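Local atomic coordinates of beta-galactosidase (Trichoderma reesei, PDB entry 3OG2), a protein that probably hydrolyses terminal non-reducing beta-D-galactose residues in beta-D-galactosides, as a glycoprotein of glycoside hydrolase family 35. Residues F729-S740 / F752-S763; T691-Y702 / D796-Y807. All coordinates share one frame; numbering follows the deposited sequence. Where two conformers were deposited one is given.

Contact 1. Residues F729-S740 / F752-S763; sequences FLSTQGGSAFAS and FTGFDAASAANS. With NAG (2-acetamido-2-deoxy-beta-D-glucopyranose), chain F; BMA (beta-D-mannopyranose), chain C; MAN (alpha-D-mannopyranose), chain B; MAN (alpha-D-mannopyranose), chain D.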
loop_
_atom_site.group_PDB
_atom_site.type_symbol
_atom_site.label_atom_id
_atom_site.label_comp_id
_atom_site.label_asym_id
_atom_site.label_seq_id
_atom_site.Cartn_x
_atom_site.Cartn_y
_atom_site.Cartn_z
ATOM N N PHE A 729 -23.035 -20.324 29.696
ATOM C CA PHE A 729 -22.908 -20.362 28.244
ATOM C C PHE A 729 -22.537 -18.954 27.874
ATOM O O PHE A 729 -23.241 -18.020 28.327
ATOM C CB PHE A 729 -24.242 -20.768 27.576
ATOM C CG PHE A 729 -24.251 -20.417 26.104
ATOM C CD1 PHE A 729 -23.424 -21.126 25.245
ATOM C CD2 PHE A 729 -25.076 -19.411 25.624
ATOM C CE1 PHE A 729 -23.427 -20.819 23.904
ATOM C CE2 PHE A 729 -25.093 -19.106 24.273
ATOM C CZ PHE A 729 -24.276 -19.832 23.418
ATOM N N LEU A 730 -21.495 -18.775 27.110
ATOM C CA LEU A 730 -21.084 -17.450 26.688
ATOM C C LEU A 730 -20.692 -17.415 25.223
ATOM O O LEU A 730 -19.813 -18.131 24.776
ATOM C CB LEU A 730 -19.899 -17.096 27.556
ATOM C CG LEU A 730 -19.444 -15.701 27.673
ATOM C CD1 LEU A 730 -20.485 -14.716 28.231
ATOM C CD2 LEU A 730 -18.206 -15.712 28.582
ATOM N N SER A 731 -21.389 -16.606 24.440
ATOM C CA SER A 731 -21.125 -16.447 23.023
ATOM C C SER A 731 -20.443 -15.116 22.808
ATOM O O SER A 731 -21.047 -14.059 23.095
ATOM C CB SER A 731 -22.449 -16.585 22.259
ATOM O OG SER A 731 -22.234 -16.448 20.863
ATOM N N THR A 732 -19.175 -15.167 22.409
ATOM C CA THR A 732 -18.394 -13.936 22.198
ATOM C C THR A 732 -18.064 -13.725 20.750
ATOM O O THR A 732 -18.022 -14.655 19.931
ATOM C CB THR A 732 -17.107 -13.933 23.069
ATOM O OG1 THR A 732 -16.325 -15.118 22.741
ATOM C CG2 THR A 732 -17.411 -13.924 24.555
ATOM N N GLN A 733 -17.793 -12.473 20.367
ATOM C CA GLN A 733 -17.475 -12.185 18.974
ATOM C C GLN A 733 -16.458 -11.063 18.964
ATOM O O GLN A 733 -16.716 -9.957 19.489
ATOM C CB GLN A 733 -18.739 -11.821 18.196
ATOM C CG GLN A 733 -18.385 -11.446 16.748
ATOM C CD GLN A 733 -19.596 -11.514 15.856
ATOM O OE1 GLN A 733 -19.930 -12.604 15.353
ATOM N NE2 GLN A 733 -20.299 -10.390 15.658
ATOM N N GLY A 734 -15.317 -11.302 18.333
ATOM C CA GLY A 734 -14.277 -10.281 18.249
ATOM C C GLY A 734 -13.739 -10.049 16.849
ATOM O O GLY A 734 -12.818 -9.266 16.679
ATOM N N GLY A 735 -14.277 -10.725 15.825
ATOM C CA GLY A 735 -13.644 -10.634 14.504
ATOM C C GLY A 735 -12.665 -11.802 14.329
ATOM O O GLY A 735 -12.222 -12.404 15.333
ATOM N N SER A 736 -12.321 -12.121 13.091
ATOM C CA SER A 736 -11.418 -13.247 12.834
ATOM C C SER A 736 -10.154 -13.158 13.718
ATOM O O SER A 736 -9.560 -12.092 13.899
ATOM C CB SER A 736 -10.919 -13.172 11.389
ATOM O OG SER A 736 -12.038 -13.199 10.508
ATOM N N ALA A 737 -9.772 -14.325 14.249
ATOM C CA ALA A 737 -8.532 -14.449 15.038
ATOM C C ALA A 737 -8.621 -13.742 16.374
ATOM O O ALA A 737 -7.573 -13.522 16.996
ATOM C CB ALA A 737 -7.288 -13.995 14.249
ATOM N N PHE A 738 -9.820 -13.422 16.863
ATOM C CA PHE A 738 -9.947 -12.853 18.211
ATOM C C PHE A 738 -9.735 -13.963 19.231
ATOM O O PHE A 738 -9.619 -15.159 18.907
ATOM C CB PHE A 738 -11.321 -12.190 18.431
ATOM C CG PHE A 738 -12.419 -13.139 18.878
ATOM C CD1 PHE A 738 -12.896 -14.185 18.058
ATOM C CD2 PHE A 738 -12.977 -12.999 20.166
ATOM C CE1 PHE A 738 -13.887 -15.036 18.517
ATOM C CE2 PHE A 738 -13.982 -13.850 20.608
ATOM C CZ PHE A 738 -14.421 -14.876 19.802
ATOM N N ALA A 739 -9.701 -13.551 20.503
ATOM C CA ALA A 739 -9.726 -14.510 21.617
ATOM C C ALA A 739 -10.540 -13.891 22.746
ATOM O O ALA A 739 -10.785 -12.675 22.774
ATOM C CB ALA A 739 -8.333 -14.779 22.171
ATOM N N SER A 740 -10.904 -14.707 23.711
ATOM C CA SER A 740 -11.590 -14.190 24.890
ATOM C C SER A 740 -11.175 -15.020 26.112
ATOM O O SER A 740 -10.870 -16.220 25.955
ATOM C CB SER A 740 -13.093 -14.164 24.696
ATOM O OG SER A 740 -13.686 -15.400 24.356
ATOM N N PHE A 752 -11.260 -18.894 25.186
ATOM C CA PHE A 752 -11.320 -19.284 23.775
ATOM C C PHE A 752 -10.027 -18.791 23.142
ATOM O O PHE A 752 -9.821 -17.562 23.076
ATOM C CB PHE A 752 -12.538 -18.642 23.110
ATOM C CG PHE A 752 -12.493 -18.927 21.619
ATOM C CD1 PHE A 752 -12.665 -20.217 21.131
ATOM C CD2 PHE A 752 -12.285 -17.905 20.732
ATOM C CE1 PHE A 752 -12.622 -20.471 19.771
ATOM C CE2 PHE A 752 -12.251 -18.132 19.356
ATOM C CZ PHE A 752 -12.437 -19.433 18.882
ATOM N N THR A 753 -9.157 -19.728 22.742
ATOM C CA THR A 753 -7.825 -19.247 22.354
ATOM C C THR A 753 -7.705 -18.785 20.898
ATOM O O THR A 753 -6.688 -18.186 20.527
ATOM C CB THR A 753 -6.771 -20.339 22.647
ATOM O OG1 THR A 753 -7.185 -21.546 22.008
ATOM C CG2 THR A 753 -6.733 -20.587 24.145
ATOM N N GLY A 754 -8.729 -19.024 20.100
ATOM C CA GLY A 754 -8.835 -18.380 18.793
ATOM C C GLY A 754 -8.188 -19.184 17.682
ATOM O O GLY A 754 -7.314 -20.046 17.859
ATOM N N PHE A 755 -8.620 -18.919 16.464
ATOM C CA PHE A 755 -7.973 -19.447 15.267
ATOM C C PHE A 755 -8.381 -18.587 14.072
ATOM O O PHE A 755 -9.311 -17.793 14.148
ATOM C CB PHE A 755 -8.249 -20.926 15.058
ATOM C CG PHE A 755 -9.680 -21.413 15.055
ATOM C CD1 PHE A 755 -10.314 -21.738 16.249
ATOM C CD2 PHE A 755 -10.365 -21.565 13.835
ATOM C CE1 PHE A 755 -11.622 -22.218 16.212
ATOM C CE2 PHE A 755 -11.673 -22.060 13.787
ATOM C CZ PHE A 755 -12.291 -22.409 14.986
ATOM N N ASP A 756 -7.644 -18.765 12.979
ATOM C CA ASP A 756 -7.830 -17.848 11.834
ATOM C C ASP A 756 -9.266 -17.788 11.360
ATOM O O ASP A 756 -9.764 -16.707 10.978
ATOM C CB ASP A 756 -6.851 -18.241 10.700
ATOM C CG ASP A 756 -7.123 -19.576 10.076
ATOM O OD1 ASP A 756 -7.813 -20.448 10.687
ATOM O OD2 ASP A 756 -6.658 -19.781 8.913
ATOM N N ALA A 757 -9.966 -18.910 11.350
ATOM C CA ALA A 757 -11.305 -18.999 10.773
ATOM C C ALA A 757 -12.399 -18.666 11.763
ATOM O O ALA A 757 -13.594 -18.744 11.411
ATOM C CB ALA A 757 -11.543 -20.423 10.267
ATOM N N ALA A 758 -12.095 -18.316 13.008
ATOM C CA ALA A 758 -13.186 -18.035 13.952
ATOM C C ALA A 758 -13.281 -16.553 14.244
ATOM O O ALA A 758 -12.297 -15.948 14.690
ATOM C CB ALA A 758 -12.955 -18.760 15.280
ATOM N N SER A 759 -14.453 -16.000 14.007
ATOM C CA SER A 759 -14.700 -14.596 14.371
ATOM C C SER A 759 -15.610 -14.544 15.587
ATOM O O SER A 759 -15.821 -13.454 16.160
ATOM C CB SER A 759 -15.334 -13.840 13.200
ATOM O OG SER A 759 -16.489 -14.548 12.752
ATOM N N ALA A 760 -16.184 -15.697 15.973
ATOM C CA ALA A 760 -17.055 -15.718 17.173
ATOM C C ALA A 760 -16.838 -17.076 17.802
ATOM O O ALA A 760 -16.275 -17.993 17.145
ATOM C CB ALA A 760 -18.511 -15.539 16.823
ATOM N N ALA A 761 -17.281 -17.275 19.015
ATOM C CA ALA A 761 -17.122 -18.536 19.715
ATOM C C ALA A 761 -18.280 -18.737 20.709
ATOM O O ALA A 761 -18.712 -17.808 21.362
ATOM C CB ALA A 761 -15.761 -18.564 20.411
ATOM N N ASN A 762 -18.716 -19.974 20.786
ATOM C CA ASN A 762 -19.663 -20.427 21.801
ATOM C C ASN A 762 -18.828 -21.183 22.824
ATOM O O ASN A 762 -18.166 -22.180 22.532
ATOM C CB ASN A 762 -20.759 -21.305 21.195
ATOM C CG ASN A 762 -21.721 -20.436 20.388
ATOM O OD1 ASN A 762 -21.945 -19.267 20.696
ATOM N ND2 ASN A 762 -22.235 -21.059 19.365
ATOM N N SER A 763 -18.818 -20.711 24.054
ATOM C CA SER A 763 -18.114 -21.414 25.105
ATOM C C SER A 763 -19.058 -21.792 26.225
ATOM O O SER A 763 -19.972 -21.061 26.601
ATOM C CB SER A 763 -17.022 -20.483 25.633
ATOM O OG SER A 763 -16.168 -20.021 24.577
HETATM C C1 NAG F . -23.299 -20.474 18.763
HETATM C C2 NAG F . -22.996 -20.467 17.270
HETATM C C3 NAG F . -24.187 -19.902 16.497
HETATM C C4 NAG F . -25.516 -20.531 16.929
HETATM C C5 NAG F . -25.649 -20.585 18.463
HETATM C C6 NAG F . -26.894 -21.349 18.906
HETATM C C7 NAG F . -20.669 -20.278 16.571
HETATM C C8 NAG F . -19.432 -19.466 16.382
HETATM N N2 NAG F . -21.820 -19.690 16.918
HETATM O O3 NAG F . -23.886 -20.167 15.131
HETATM O O4 NAG F . -26.649 -19.861 16.444
HETATM O O5 NAG F . -24.492 -21.245 18.954
HETATM O O6 NAG F . -27.390 -20.810 20.123
HETATM O O7 NAG F . -20.513 -21.478 16.617
HETATM C C1 BMA C . -4.471 -23.281 11.165
HETATM C C2 BMA C . -4.806 -23.816 9.769
HETATM C C3 BMA C . -6.233 -23.367 9.476
HETATM C C4 BMA C . -7.199 -23.752 10.601
HETATM C C5 BMA C . -6.661 -23.312 11.994
HETATM C C6 BMA C . -7.502 -23.954 13.106
HETATM O O2 BMA C . -4.725 -25.264 9.829
HETATM O O3 BMA C . -6.800 -23.894 8.272
HETATM O O4 BMA C . -8.447 -23.030 10.400
HETATM O O5 BMA C . -5.342 -23.878 12.131
HETATM O O6 BMA C . -7.500 -25.381 12.877
HETATM C C1 MAN B . -9.837 -19.532 3.837
HETATM C C2 MAN B . -10.210 -18.141 3.318
HETATM C C3 MAN B . -9.335 -17.078 4.037
HETATM C C4 MAN B . -9.388 -17.265 5.555
HETATM C C5 MAN B . -9.172 -18.714 5.970
HETATM C C6 MAN B . -9.528 -18.940 7.463
HETATM O O2 MAN B . -11.599 -17.891 3.518
HETATM O O3 MAN B . -9.955 -15.864 3.647
HETATM O O4 MAN B . -8.518 -16.498 6.343
HETATM O O5 MAN B . -10.037 -19.577 5.247
HETATM O O6 MAN B . -9.157 -20.307 7.665
HETATM C C1 MAN D . -16.253 -24.369 15.101
HETATM C C2 MAN D . -17.764 -24.090 15.130
HETATM C C3 MAN D . -18.197 -23.963 13.640
HETATM C C4 MAN D . -17.573 -22.646 13.133
HETATM C C5 MAN D . -16.067 -22.695 13.303
HETATM C C6 MAN D . -15.459 -21.301 13.153
HETATM O O2 MAN D . -17.958 -22.791 15.688
HETATM O O3 MAN D . -19.596 -23.752 13.618
HETATM O O4 MAN D . -17.931 -22.449 11.777
HETATM O O5 MAN D . -15.599 -23.264 14.505
HETATM O O6 MAN D . -16.107 -20.413 14.079
HETATM O O HOH W 1 -17.066 -17.434 24.264
HETATM O O HOH W 2 -18.674 -12.975 13.076
HETATM O O HOH W 3 -12.904 -15.622 10.407
HETATM O O HOH W 4 -10.472 -16.670 16.759
#

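Contact 2. Residues T691-Y702 / D796-Y807; sequences TYAPLKTPVSLY and DSMKAPRGILDY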
loop_
_atom_site.group_PDB
_atom_site.type_symbol
_atom_site.label_atom_id
_atom_site.label_comp_id
_atom_site.label_asym_id
_atom_site.label_seq_id
_atom_site.Cartn_x
_atom_site.Cartn_y
_atom_site.Cartn_z
ATOM N N THR A 691 -29.418 -3.157 13.602
ATOM C CA THR A 691 -30.441 -3.898 12.898
ATOM C C THR A 691 -29.851 -5.136 12.267
ATOM O O THR A 691 -30.593 -6.011 11.783
ATOM C CB THR A 691 -31.063 -2.977 11.821
ATOM O OG1 THR A 691 -30.018 -2.270 11.100
ATOM C CG2 THR A 691 -31.976 -1.931 12.462
ATOM N N TYR A 692 -28.534 -5.299 12.233
ATOM C CA TYR A 692 -27.898 -6.466 11.632
ATOM C C TYR A 692 -27.811 -7.628 12.615
ATOM O O TYR A 692 -27.831 -8.776 12.191
ATOM C CB TYR A 692 -26.486 -6.087 11.251
ATOM C CG TYR A 692 -25.652 -7.109 10.551
ATOM C CD1 TYR A 692 -25.901 -7.478 9.243
ATOM C CD2 TYR A 692 -24.597 -7.728 11.182
ATOM C CE1 TYR A 692 -25.137 -8.420 8.593
ATOM C CE2 TYR A 692 -23.806 -8.664 10.565
ATOM C CZ TYR A 692 -24.084 -9.005 9.266
ATOM O OH TYR A 692 -23.295 -9.947 8.628
ATOM N N ALA A 693 -27.700 -7.356 13.900
ATOM C CA ALA A 693 -27.574 -8.373 14.929
ATOM C C ALA A 693 -28.560 -8.053 16.052
ATOM O O ALA A 693 -28.162 -7.537 17.091
ATOM C CB ALA A 693 -26.135 -8.446 15.470
ATOM N N PRO A 694 -29.827 -8.346 15.866
ATOM C CA PRO A 694 -30.844 -8.064 16.899
ATOM C C PRO A 694 -30.435 -8.692 18.216
ATOM O O PRO A 694 -29.842 -9.772 18.312
ATOM C CB PRO A 694 -32.096 -8.745 16.340
ATOM C CG PRO A 694 -31.879 -8.878 14.877
ATOM C CD PRO A 694 -30.409 -8.950 14.631
ATOM N N LEU A 695 -30.770 -8.011 19.321
ATOM C CA LEU A 695 -30.285 -8.494 20.611
ATOM C C LEU A 695 -30.879 -9.850 20.972
ATOM O O LEU A 695 -32.089 -10.051 20.835
ATOM C CB LEU A 695 -30.680 -7.506 21.721
ATOM C CG LEU A 695 -29.906 -6.188 21.699
ATOM C CD1 LEU A 695 -30.350 -5.333 22.896
ATOM C CD2 LEU A 695 -28.403 -6.441 21.702
ATOM N N LYS A 696 -30.048 -10.718 21.485
ATOM C CA LYS A 696 -30.447 -11.972 22.107
ATOM C C LYS A 696 -30.436 -11.883 23.635
ATOM O O LYS A 696 -30.918 -12.740 24.344
ATOM C CB LYS A 696 -29.510 -13.072 21.632
ATOM C CG LYS A 696 -29.580 -13.234 20.108
ATOM C CD LYS A 696 -28.685 -14.392 19.657
ATOM C CE LYS A 696 -28.969 -14.792 18.200
ATOM N NZ LYS A 696 -28.122 -15.903 17.724
ATOM N N THR A 697 -29.845 -10.810 24.167
ATOM C CA THR A 697 -29.606 -10.629 25.571
ATOM C C THR A 697 -30.535 -9.540 26.100
ATOM O O THR A 697 -31.011 -8.716 25.313
ATOM C CB THR A 697 -28.137 -10.251 25.816
ATOM O OG1 THR A 697 -27.816 -9.147 24.950
ATOM C CG2 THR A 697 -27.197 -11.401 25.495
ATOM N N PRO A 698 -30.788 -9.515 27.395
ATOM C CA PRO A 698 -31.689 -8.475 27.940
ATOM C C PRO A 698 -31.122 -7.064 27.875
ATOM O O PRO A 698 -31.896 -6.112 27.921
ATOM C CB PRO A 698 -31.899 -8.906 29.382
ATOM C CG PRO A 698 -31.002 -10.026 29.698
ATOM C CD PRO A 698 -30.333 -10.460 28.427
ATOM N N VAL A 699 -29.812 -6.903 27.801
ATOM C CA VAL A 699 -29.167 -5.604 27.574
ATOM C C VAL A 699 -28.159 -5.781 26.470
ATOM O O VAL A 699 -27.677 -6.896 26.233
ATOM C CB VAL A 699 -28.416 -5.065 28.790
ATOM C CG1 VAL A 699 -29.446 -4.703 29.870
ATOM C CG2 VAL A 699 -27.375 -6.078 29.328
ATOM N N SER A 700 -27.845 -4.721 25.741
ATOM C CA SER A 700 -26.785 -4.796 24.741
ATOM C C SER A 700 -25.429 -4.995 25.404
ATOM O O SER A 700 -25.072 -4.267 26.347
ATOM C CB SER A 700 -26.747 -3.477 23.946
ATOM O OG SER A 700 -25.657 -3.600 23.028
ATOM N N LEU A 701 -24.667 -5.931 24.863
ATOM C CA LEU A 701 -23.255 -6.119 25.225
ATOM C C LEU A 701 -22.385 -5.974 23.999
ATOM O O LEU A 701 -21.361 -6.645 23.860
ATOM C CB LEU A 701 -23.094 -7.480 25.920
ATOM C CG LEU A 701 -23.924 -7.589 27.215
ATOM C CD1 LEU A 701 -23.878 -9.028 27.714
ATOM C CD2 LEU A 701 -23.447 -6.661 28.303
ATOM N N TYR A 702 -22.805 -5.062 23.122
ATOM C CA TYR A 702 -22.063 -4.734 21.898
ATOM C C TYR A 702 -21.218 -3.503 22.169
ATOM O O TYR A 702 -21.785 -2.439 22.514
ATOM C CB TYR A 702 -23.031 -4.413 20.761
ATOM C CG TYR A 702 -23.963 -5.525 20.354
ATOM C CD1 TYR A 702 -23.811 -6.862 20.741
ATOM C CD2 TYR A 702 -25.025 -5.171 19.526
ATOM C CE1 TYR A 702 -24.717 -7.826 20.299
ATOM C CE2 TYR A 702 -25.925 -6.159 19.072
ATOM C CZ TYR A 702 -25.763 -7.462 19.459
ATOM O OH TYR A 702 -26.652 -8.444 19.051
ATOM N N ASP A 796 -25.293 -5.468 5.711
ATOM C CA ASP A 796 -24.656 -4.543 6.662
ATOM C C ASP A 796 -23.573 -5.233 7.473
ATOM O O ASP A 796 -23.560 -5.117 8.708
ATOM C CB ASP A 796 -25.760 -3.982 7.575
ATOM C CG ASP A 796 -26.496 -2.756 7.070
ATOM O OD1 ASP A 796 -26.100 -2.167 6.059
ATOM O OD2 ASP A 796 -27.521 -2.374 7.697
ATOM N N SER A 797 -22.664 -5.951 6.798
ATOM C CA SER A 797 -21.673 -6.721 7.530
ATOM C C SER A 797 -20.753 -5.922 8.419
ATOM O O SER A 797 -20.225 -6.469 9.408
ATOM C CB SER A 797 -20.812 -7.516 6.519
ATOM O OG SER A 797 -20.291 -6.651 5.524
ATOM N N MET A 798 -20.557 -4.629 8.138
ATOM C CA MET A 798 -19.726 -3.814 9.071
ATOM C C MET A 798 -20.384 -3.702 10.439
ATOM O O MET A 798 -19.710 -3.411 11.430
ATOM C CB MET A 798 -19.481 -2.459 8.393
ATOM C CG MET A 798 -18.842 -1.446 9.346
ATOM S SD MET A 798 -20.144 -0.419 10.118
ATOM C CE MET A 798 -19.158 0.262 11.471
ATOM N N LYS A 799 -21.716 -3.938 10.508
ATOM C CA LYS A 799 -22.407 -3.830 11.794
ATOM C C LYS A 799 -22.221 -5.061 12.659
ATOM O O LYS A 799 -22.812 -5.090 13.748
ATOM C CB LYS A 799 -23.917 -3.572 11.556
ATOM C CG LYS A 799 -24.153 -2.217 10.862
ATOM C CD LYS A 799 -25.667 -1.956 10.786
ATOM C CE LYS A 799 -25.933 -0.634 10.072
ATOM N NZ LYS A 799 -27.406 -0.541 9.744
ATOM N N ALA A 800 -21.431 -6.069 12.240
ATOM C CA ALA A 800 -21.205 -7.215 13.131
ATOM C C ALA A 800 -20.648 -6.731 14.467
ATOM O O ALA A 800 -19.598 -6.082 14.465
ATOM C CB ALA A 800 -20.246 -8.195 12.492
ATOM N N PRO A 801 -21.312 -6.962 15.574
ATOM C CA PRO A 801 -20.845 -6.374 16.842
ATOM C C PRO A 801 -19.602 -7.043 17.389
ATOM O O PRO A 801 -19.165 -8.126 16.963
ATOM C CB PRO A 801 -22.037 -6.538 17.779
ATOM C CG PRO A 801 -22.881 -7.562 17.192
ATOM C CD PRO A 801 -22.629 -7.593 15.678
ATOM N N ARG A 802 -19.073 -6.371 18.397
ATOM C CA ARG A 802 -17.934 -6.923 19.155
ATOM C C ARG A 802 -18.360 -6.993 20.593
ATOM O O ARG A 802 -18.923 -5.994 21.126
ATOM C CB ARG A 802 -16.698 -6.040 19.036
ATOM C CG ARG A 802 -16.311 -5.862 17.553
ATOM C CD ARG A 802 -15.722 -7.157 17.021
ATOM N NE ARG A 802 -15.283 -7.144 15.631
ATOM C CZ ARG A 802 -15.943 -7.789 14.648
ATOM N NH1 ARG A 802 -17.095 -8.410 14.867
ATOM N NH2 ARG A 802 -15.403 -7.769 13.443
ATOM N N GLY A 803 -18.108 -8.120 21.274
ATOM C CA GLY A 803 -18.468 -8.236 22.670
ATOM C C GLY A 803 -19.170 -9.571 22.881
ATOM O O GLY A 803 -18.700 -10.631 22.424
ATOM N N ILE A 804 -20.261 -9.523 23.627
ATOM C CA ILE A 804 -20.995 -10.737 24.003
ATOM C C ILE A 804 -22.290 -10.747 23.218
ATOM O O ILE A 804 -23.112 -9.853 23.342
ATOM C CB ILE A 804 -21.246 -10.793 25.519
ATOM C CG1 ILE A 804 -19.893 -10.863 26.272
ATOM C CG2 ILE A 804 -22.167 -11.953 25.898
ATOM C CD1 ILE A 804 -19.998 -10.591 27.754
ATOM N N LEU A 805 -22.446 -11.778 22.375
ATOM C CA LEU A 805 -23.659 -11.921 21.559
ATOM C C LEU A 805 -24.776 -12.549 22.348
ATOM O O LEU A 805 -25.955 -12.306 22.026
ATOM C CB LEU A 805 -23.346 -12.874 20.372
ATOM C CG LEU A 805 -22.278 -12.375 19.424
ATOM C CD1 LEU A 805 -22.103 -13.379 18.288
ATOM C CD2 LEU A 805 -22.659 -11.010 18.892
ATOM N N ASP A 806 -24.474 -13.446 23.278
ATOM C CA ASP A 806 -25.521 -14.177 23.975
ATOM C C ASP A 806 -24.874 -14.803 25.186
ATOM O O ASP A 806 -23.647 -15.015 25.241
ATOM C CB ASP A 806 -26.101 -15.310 23.105
ATOM C CG ASP A 806 -27.470 -15.771 23.546
ATOM O OD1 ASP A 806 -28.010 -15.214 24.529
ATOM O OD2 ASP A 806 -28.026 -16.658 22.877
ATOM N N TYR A 807 -25.666 -15.129 26.185
ATOM C CA TYR A 807 -25.206 -15.873 27.344
ATOM C C TYR A 807 -26.405 -16.520 28.025
ATOM O O TYR A 807 -27.532 -16.113 27.849
ATOM C CB TYR A 807 -24.482 -14.957 28.341
ATOM C CG TYR A 807 -25.340 -13.911 28.996
ATOM C CD1 TYR A 807 -26.036 -14.148 30.206
ATOM C CD2 TYR A 807 -25.473 -12.651 28.424
ATOM C CE1 TYR A 807 -26.832 -13.209 30.814
ATOM C CE2 TYR A 807 -26.258 -11.672 29.020
ATOM C CZ TYR A 807 -26.925 -11.966 30.186
ATOM O OH TYR A 807 -27.673 -10.985 30.772
HETATM O O HOH W 5 -27.859 -0.598 12.870
HETATM O O HOH W 6 -29.076 -4.065 9.107
HETATM O O HOH W 7 -27.349 -9.922 21.718
HETATM O O HOH W 8 -25.548 -8.352 23.472
HETATM O O HOH W 9 -26.686 -11.160 19.679
#

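Contact 1. Residues F729-S740 / F752-S763
The carbonyl O of Ser759 is gripped by two successive amides, Gly734 N at 3.1 Å and Gly735 N at 3.2 Å. Gly735 comes in the carbonyl plane on a lone pair, while Gly734 is tilted from that plane. Glycine suits position 734 because a beta carbon would strike Phe738 CB; the ring of Phe738 lies with Gly734 N over the centre of one face and brings CE1 to Ser759. Beyond this point the antiparallel strands 729-733 and 760-763 pair, and Asn762 meets Ser731 on one face of the sheet. Ser731 OG donates to Asn762 OD1 over 2.8 Å, almost in line with the C=O (168°), while Asn762 ND2 is joined covalently to C1 of an N-acetylglucosamine. The first torsion (chi1 -73°) sets CG beside the backbone N, where OD1 can meet that hydroxyl; the bond probably limits the amide's rotation and so the sugar's direction.

In the turn 755-758, Asp756 OD1 accepts from O4 of the beta-mannose over 2.7 Å, and OD2 from O6 of a mannose over 2.8 Å. The Phe755 ring has Ala758 CB over the centre of one face and O5 of another mannose at its edge, 3.5 Å from CZ. With an alanine here, the ring's contacts with that mannose and beta-mannose C6 and its face over Ala758 CB would go, probably leaving the sugars freer to shift. Backbone pairing thus frames the turn, whose carboxylate and ring meet the attached glycan.

Contact 2. Residues T691-Y702 / D796-Y807
Pro801 lies flat against the ring of Tyr702, its CG 3.5 Å from the centroid and only 8° off the ring normal, a CH-pi contact over the face. Proline suits the place because its polarised ring C-H groups meet a pi surface. Tyr702 turns CG beside its backbone N (chi1 -61°), and the ring so placed sends OH to Ala693 O, at 2.6 Å and above the carbonyl plane. Two waters donate to the same OH and also to Leu805 O, so the buried phenol both gives and receives while tying the two segments through solvent.

Ala693 CB closes on Pro801 CD at 3.6 Å. Further back, Tyr692 lays its ring over the 3-10 turn: Asp796 O sits 3.3 Å above the ring plane toward the rim, and Ser797 CA makes an off-centre CH-pi contact. Lys799 stretches to a salt bridge with Asp796 OD2 at 2.8 Å, and its NZ also reaches Val135 O and Gly137 O; a water joins that carboxylate oxygen to Thr691 OG1, which also hydrogen-bonds to Lys136 O.

At the far end, Thr697 splits its two branches. OG1, between the backbone N and carbonyl carbon (chi1 51°), donates to Val699 O, leaving CG2 to pack 3.6 Å from Tyr807 CD2. Leu701 and Ile804 run side by side, and Leu701 O takes Ile804 N at 3.1 Å, the one direct backbone hydrogen bond between the segments. Gly803 beside it has backbone angles that a beta carbon would not tolerate. With so little backbone pairing, the irregular loop holds to 796-807 chiefly by side chains, Tyr692 and Tyr702 on 796-801, Leu701 and Thr697 on 803-807, while one water links Leu701 N, Thr697 OG1 and Ile804 O.

How the contacts relate
From the N terminus the chain passes 691-702, then 729-740, 752-763 and finally 796-807. Contact 1 closes a short loop of eleven residues, mostly the hairpin strands 740-744 and 747-752, and lies nested within the loop of 93 residues that contact 2 closes. The two meet in a three-stranded antiparallel sheet, where strand 726-733 stands between 760-767 and 803-811. Ser731 O probably accepts from Leu805 N, and Leu805 with Asp806 form a classic beta bulge opposite Ser731; Gln733 NE2 probably bonds to Pro801 O. Contact 1 also ties this sheet to the five-stranded one, since Ser740 and Phe752 pair at the hairpin's ends, while contact 2 packs the 691-702 loop against 796-807.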